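Local coordinates for uncharacterized conserved protein (Thermotoga maritima, PDB 2ZBV) that probably cleaves S-adenosyl-L-methionine, in the manner of SAM hydrolases and SAM-dependent halogenases, and binds adenosine where subunits meet, at residues 220-229 / 238-246. Residues are numbered along the deposited sequence; the frame is centred on the assembly and turned at random.
Sequences FGDVDTGELL and LEIAVNLGD. With ADN (adenosine), chain F.
Phe220 reaches Ala241 with the edge of its ring, CE1 lying 3.6 Å from Ala241 CB, while one face lies against the adenine of the bound adenosine. From CB outward, the side chain follows the base: CB touches C2 and N1, CG and CD1 lie against C6, CD2 and CE2 against C4, and CZ sits 3.5 Å from adenine N7. With an alanine here the base would probably lose the aromatic surface against its face, and a gap would open beside Ala241 CB. The base's polar edge is read by backbone: adenine N6 donates to Val242 O at 3.0 Å. Leu244 N in turn donates to adenine N1 at 2.9 Å. Between these two grips Asn243 turns back toward the 223-227 loop. CG anti to the backbone N (chi1 180°) carries its amide in among the carbonyls of residues 220-224, CG 3.1 Å from Phe220 O, and ND2 makes a weak hydrogen bond to Asp224 O; Asn243 O accepts a 2.7 Å hydrogen bond from Gly226 N. Beyond the loop, Leu229 and Ala241 form an antiparallel hydrogen-bonded pair. Strands 228-232 and 237-242 thus make a hairpin, with Leu228 and Val242 packing on helix 247-251 and Phe220 on Thr125 of the second subunit.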
ATOM      1  N   PHE A 220      16.192  -6.119 -19.676  1.00 24.39           N
ATOM      2  CA  PHE A 220      17.218  -5.480 -18.855  1.00 24.54           C
ATOM      3  C   PHE A 220      18.504  -6.308 -18.880  1.00 25.58           C
ATOM      4  O   PHE A 220      19.612  -5.768 -19.003  1.00 26.21           O
ATOM      5  CB  PHE A 220      16.736  -5.354 -17.404  1.00 22.75           C
ATOM      6  CG  PHE A 220      15.398  -4.683 -17.263  1.00 23.57           C
ATOM      7  CD1 PHE A 220      15.259  -3.315 -17.495  1.00 21.77           C
ATOM      8  CD2 PHE A 220      14.270  -5.423 -16.902  1.00 22.61           C
ATOM      9  CE1 PHE A 220      14.018  -2.688 -17.370  1.00 22.16           C
ATOM     10  CE2 PHE A 220      13.027  -4.809 -16.774  1.00 21.54           C
ATOM     11  CZ  PHE A 220      12.899  -3.436 -17.009  1.00 23.00           C
ATOM     12  N   GLY A 221      18.344  -7.624 -18.772  1.00 24.57           N
ATOM     13  CA  GLY A 221      19.490  -8.513 -18.756  1.00 27.80           C
ATOM     14  C   GLY A 221      20.225  -8.662 -20.077  1.00 29.91           C
ATOM     15  O   GLY A 221      21.171  -9.443 -20.161  1.00 29.25           O
ATOM     16  N   ASP A 222      19.801  -7.928 -21.103  1.00 29.93           N
ATOM     17  CA  ASP A 222      20.458  -8.015 -22.406  1.00 31.04           C
ATOM     18  C   ASP A 222      21.729  -7.180 -22.469  1.00 30.64           C
ATOM     19  O   ASP A 222      22.451  -7.202 -23.469  1.00 31.26           O
ATOM     20  CB  ASP A 222      19.509  -7.594 -23.527  1.00 30.27           C
ATOM     21  CG  ASP A 222      18.390  -8.587 -23.734  1.00 32.47           C
ATOM     22  OD1 ASP A 222      18.584  -9.773 -23.384  1.00 32.93           O
ATOM     23  OD2 ASP A 222      17.328  -8.192 -24.252  1.00 33.88           O
ATOM     24  N   VAL A 223      21.990  -6.434 -21.402  1.00 28.30           N
ATOM     25  CA  VAL A 223      23.192  -5.622 -21.314  1.00 28.16           C
ATOM     26  C   VAL A 223      23.838  -5.997 -19.995  1.00 30.04           C
ATOM     27  O   VAL A 223      23.204  -6.636 -19.151  1.00 27.11           O
ATOM     28  CB  VAL A 223      22.880  -4.104 -21.342  1.00 28.84           C
ATOM     29  CG1 VAL A 223      22.193  -3.745 -22.653  1.00 27.22           C
ATOM     30  CG2 VAL A 223      22.012  -3.711 -20.148  1.00 25.53           C
ATOM     31  N   ASP A 224      25.097  -5.627 -19.811  1.00 31.16           N
ATOM     32  CA  ASP A 224      25.764  -5.965 -18.565  1.00 33.31           C
ATOM     33  C   ASP A 224      25.169  -5.173 -17.410  1.00 32.82           C
ATOM     34  O   ASP A 224      24.526  -4.140 -17.614  1.00 30.80           O
ATOM     35  CB  ASP A 224      27.265  -5.696 -18.673  1.00 36.21           C
ATOM     36  CG  ASP A 224      27.912  -6.503 -19.780  1.00 39.45           C
ATOM     37  OD1 ASP A 224      27.587  -7.706 -19.903  1.00 42.88           O
ATOM     38  OD2 ASP A 224      28.745  -5.945 -20.518  1.00 39.85           O
ATOM     39  N   THR A 225      25.381  -5.673 -16.199  1.00 32.53           N
ATOM     40  CA  THR A 225      24.876  -5.026 -15.003  1.00 32.46           C
ATOM     41  C   THR A 225      25.350  -3.579 -14.972  1.00 32.06           C
ATOM     42  O   THR A 225      26.503  -3.293 -15.293  1.00 32.20           O
ATOM     43  CB  THR A 225      25.381  -5.756 -13.740  1.00 33.88           C
ATOM     44  OG1 THR A 225      26.813  -5.724 -13.713  1.00 39.40           O
ATOM     45  CG2 THR A 225      24.937  -7.212 -13.754  1.00 32.78           C
ATOM     46  N   GLY A 226      24.454  -2.666 -14.608  1.00 28.85           N
ATOM     47  CA  GLY A 226      24.826  -1.263 -14.529  1.00 26.94           C
ATOM     48  C   GLY A 226      24.828  -0.473 -15.831  1.00 26.31           C
ATOM     49  O   GLY A 226      25.029   0.737 -15.808  1.00 26.40           O
ATOM     50  N   GLU A 227      24.611  -1.139 -16.960  1.00 25.57           N
ATOM     51  CA  GLU A 227      24.592  -0.460 -18.257  1.00 27.48           C
ATOM     52  C   GLU A 227      23.209   0.075 -18.641  1.00 26.03           C
ATOM     53  O   GLU A 227      22.184  -0.487 -18.253  1.00 24.11           O
ATOM     54  CB  GLU A 227      25.072  -1.409 -19.361  1.00 29.41           C
ATOM     55  CG  GLU A 227      26.521  -1.847 -19.244  1.00 36.96           C
ATOM     56  CD  GLU A 227      27.487  -0.678 -19.153  1.00 39.07           C
ATOM     57  OE1 GLU A 227      27.343   0.288 -19.933  1.00 42.52           O
ATOM     58  OE2 GLU A 227      28.400  -0.732 -18.302  1.00 43.59           O
ATOM     59  N   LEU A 228      23.199   1.156 -19.419  1.00 24.58           N
ATOM     60  CA  LEU A 228      21.966   1.791 -19.893  1.00 24.10           C
ATOM     61  C   LEU A 228      21.354   1.061 -21.087  1.00 24.45           C
ATOM     62  O   LEU A 228      22.067   0.489 -21.910  1.00 24.28           O
ATOM     63  CB  LEU A 228      22.243   3.238 -20.317  1.00 23.40           C
ATOM     64  CG  LEU A 228      22.393   4.318 -19.245  1.00 25.07           C
ATOM     65  CD1 LEU A 228      23.134   5.515 -19.841  1.00 25.52           C
ATOM     66  CD2 LEU A 228      21.015   4.725 -18.722  1.00 20.91           C
ATOM     67  N   LEU A 229      20.030   1.092 -21.181  1.00 22.35           N
ATOM     68  CA  LEU A 229      19.335   0.463 -22.292  1.00 23.20           C
ATOM     69  C   LEU A 229      18.051   1.211 -22.605  1.00 24.78           C
ATOM     70  O   LEU A 229      17.444   1.837 -21.727  1.00 23.19           O
ATOM     71  CB  LEU A 229      18.986  -0.999 -21.987  1.00 22.54           C
ATOM     72  CG  LEU A 229      17.996  -1.261 -20.843  1.00 22.38           C
ATOM     73  CD1 LEU A 229      17.099  -2.448 -21.173  1.00 23.35           C
ATOM     74  CD2 LEU A 229      18.771  -1.502 -19.558  1.00 20.13           C
ATOM     75  N   LEU A 238       8.575   4.213 -25.002  1.00 22.02           N
ATOM     76  CA  LEU A 238      10.022   4.127 -24.956  1.00 21.82           C
ATOM     77  C   LEU A 238      10.466   4.449 -23.537  1.00 20.09           C
ATOM     78  O   LEU A 238      10.124   5.502 -22.987  1.00 17.59           O
ATOM     79  CB  LEU A 238      10.655   5.114 -25.944  1.00 20.60           C
ATOM     80  CG  LEU A 238      12.185   5.030 -26.036  1.00 23.19           C
ATOM     81  CD1 LEU A 238      12.645   5.492 -27.413  1.00 22.37           C
ATOM     82  CD2 LEU A 238      12.820   5.865 -24.932  1.00 20.13           C
ATOM     83  N   GLU A 239      11.218   3.528 -22.950  1.00 19.13           N
ATOM     84  CA  GLU A 239      11.715   3.684 -21.591  1.00 19.55           C
ATOM     85  C   GLU A 239      13.232   3.521 -21.549  1.00 19.97           C
ATOM     86  O   GLU A 239      13.812   2.759 -22.331  1.00 17.81           O
ATOM     87  CB  GLU A 239      11.054   2.638 -20.684  1.00 21.36           C
ATOM     88  CG  GLU A 239      11.521   2.638 -19.227  1.00 21.25           C
ATOM     89  CD  GLU A 239      10.746   1.632 -18.379  1.00 25.64           C
ATOM     90  OE1 GLU A 239      11.016   0.417 -18.481  1.00 26.74           O
ATOM     91  OE2 GLU A 239       9.853   2.060 -17.621  1.00 27.83           O
ATOM     92  N   ILE A 240      13.876   4.260 -20.651  1.00 20.42           N
ATOM     93  CA  ILE A 240      15.319   4.157 -20.488  1.00 21.17           C
ATOM     94  C   ILE A 240      15.541   3.513 -19.130  1.00 20.91           C
ATOM     95  O   ILE A 240      14.993   3.965 -18.125  1.00 18.54           O
ATOM     96  CB  ILE A 240      16.023   5.539 -20.509  1.00 22.80           C
ATOM     97  CG1 ILE A 240      15.830   6.212 -21.868  1.00 25.14           C
ATOM     98  CG2 ILE A 240      17.519   5.372 -20.241  1.00 22.36           C
ATOM     99  CD1 ILE A 240      14.681   7.184 -21.897  1.00 28.04           C
ATOM    100  N   ALA A 241      16.332   2.447 -19.103  1.00 19.17           N
ATOM    101  CA  ALA A 241      16.612   1.753 -17.853  1.00 19.73           C
ATOM    102  C   ALA A 241      18.091   1.433 -17.714  1.00 19.67           C
ATOM    103  O   ALA A 241      18.840   1.484 -18.687  1.00 19.63           O
ATOM    104  CB  ALA A 241      15.808   0.460 -17.785  1.00 19.38           C
ATOM    105  N   VAL A 242      18.504   1.135 -16.490  1.00 18.09           N
ATOM    106  CA  VAL A 242      19.879   0.732 -16.209  1.00 19.93           C
ATOM    107  C   VAL A 242      19.695  -0.673 -15.658  1.00 19.60           C
ATOM    108  O   VAL A 242      18.943  -0.874 -14.700  1.00 20.46           O
ATOM    109  CB  VAL A 242      20.551   1.625 -15.128  1.00 20.07           C
ATOM    110  CG1 VAL A 242      21.863   1.005 -14.669  1.00 21.51           C
ATOM    111  CG2 VAL A 242      20.808   3.024 -15.691  1.00 19.03           C
ATOM    112  N   ASN A 243      20.352  -1.649 -16.272  1.00 18.73           N
ATOM    113  CA  ASN A 243      20.224  -3.021 -15.817  1.00 20.59           C
ATOM    114  C   ASN A 243      20.668  -3.165 -14.367  1.00 22.31           C
ATOM    115  O   ASN A 243      21.831  -2.938 -14.036  1.00 22.94           O
ATOM    116  CB  ASN A 243      21.032  -3.957 -16.714  1.00 20.81           C
ATOM    117  CG  ASN A 243      20.930  -5.392 -16.274  1.00 21.71           C
ATOM    118  OD1 ASN A 243      19.906  -5.804 -15.736  1.00 22.74           O
ATOM    119  ND2 ASN A 243      21.982  -6.169 -16.506  1.00 23.80           N
ATOM    120  N   LEU A 244      19.727  -3.535 -13.505  1.00 23.22           N
ATOM    121  CA  LEU A 244      20.004  -3.706 -12.082  1.00 25.03           C
ATOM    122  C   LEU A 244      20.474  -2.400 -11.453  1.00 26.73           C
ATOM    123  O   LEU A 244      21.219  -2.402 -10.470  1.00 28.95           O
ATOM    124  CB  LEU A 244      21.047  -4.811 -11.871  1.00 24.08           C
ATOM    125  CG  LEU A 244      20.520  -6.241 -12.087  1.00 25.14           C
ATOM    126  CD1 LEU A 244      21.672  -7.242 -12.206  1.00 26.03           C
ATOM    127  CD2 LEU A 244      19.602  -6.606 -10.933  1.00 22.98           C
ATOM    128  N   GLY A 245      20.020  -1.286 -12.023  1.00 26.46           N
ATOM    129  CA  GLY A 245      20.383   0.026 -11.515  1.00 25.85           C
ATOM    130  C   GLY A 245      19.235   1.014 -11.639  1.00 26.99           C
ATOM    131  O   GLY A 245      18.114   0.630 -11.996  1.00 26.59           O
ATOM    132  N   ASP A 246      19.526   2.288 -11.371  1.00 25.43           N
ATOM    133  CA  ASP A 246      18.539   3.366 -11.403  1.00 25.18           C
ATOM    134  C   ASP A 246      18.837   4.390 -12.500  1.00 25.30           C
ATOM    135  O   ASP A 246      19.723   5.232 -12.345  1.00 24.43           O
ATOM    136  CB  ASP A 246      18.529   4.075 -10.045  1.00 27.18           C
ATOM    137  CG  ASP A 246      17.411   5.103  -9.915  1.00 28.73           C
ATOM    138  OD1 ASP A 246      17.088   5.795 -10.905  1.00 28.61           O
ATOM    139  OD2 ASP A 246      16.861   5.230  -8.803  1.00 31.54           O
TER
HETATM  140  O5' ADN F 503       8.781  -7.562 -14.768  1.00 24.65           O
HETATM  141  C5' ADN F 503       8.850  -7.155 -13.408  1.00 21.15           C
HETATM  142  C4' ADN F 503      10.280  -7.350 -12.919  1.00 20.63           C
HETATM  143  O4' ADN F 503      11.209  -6.525 -13.667  1.00 20.47           O
HETATM  144  C3' ADN F 503      10.454  -6.954 -11.438  1.00 17.99           C
HETATM  145  O3' ADN F 503      10.260  -8.081 -10.600  1.00 16.29           O
HETATM  146  C2' ADN F 503      11.889  -6.357 -11.381  1.00 18.79           C
HETATM  147  O2' ADN F 503      12.746  -7.103 -10.496  1.00 18.96           O
HETATM  148  C1' ADN F 503      12.390  -6.386 -12.831  1.00 19.10           C
HETATM  149  N9  ADN F 503      13.081  -5.131 -13.163  1.00 21.96           N
HETATM  150  C8  ADN F 503      12.505  -3.885 -13.249  1.00 19.42           C
HETATM  151  N7  ADN F 503      13.400  -2.998 -13.557  1.00 21.12           N
HETATM  152  C5  ADN F 503      14.603  -3.599 -13.689  1.00 19.57           C
HETATM  153  C6  ADN F 503      15.924  -3.153 -14.004  1.00 20.93           C
HETATM  154  N6  ADN F 503      16.171  -1.821 -14.253  1.00 19.53           N
HETATM  155  N1  ADN F 503      16.923  -4.062 -14.052  1.00 18.91           N
HETATM  156  C2  ADN F 503      16.698  -5.361 -13.812  1.00 18.40           C
HETATM  157  N3  ADN F 503      15.477  -5.816 -13.513  1.00 20.47           N
HETATM  158  C4  ADN F 503      14.417  -4.980 -13.442  1.00 20.21           C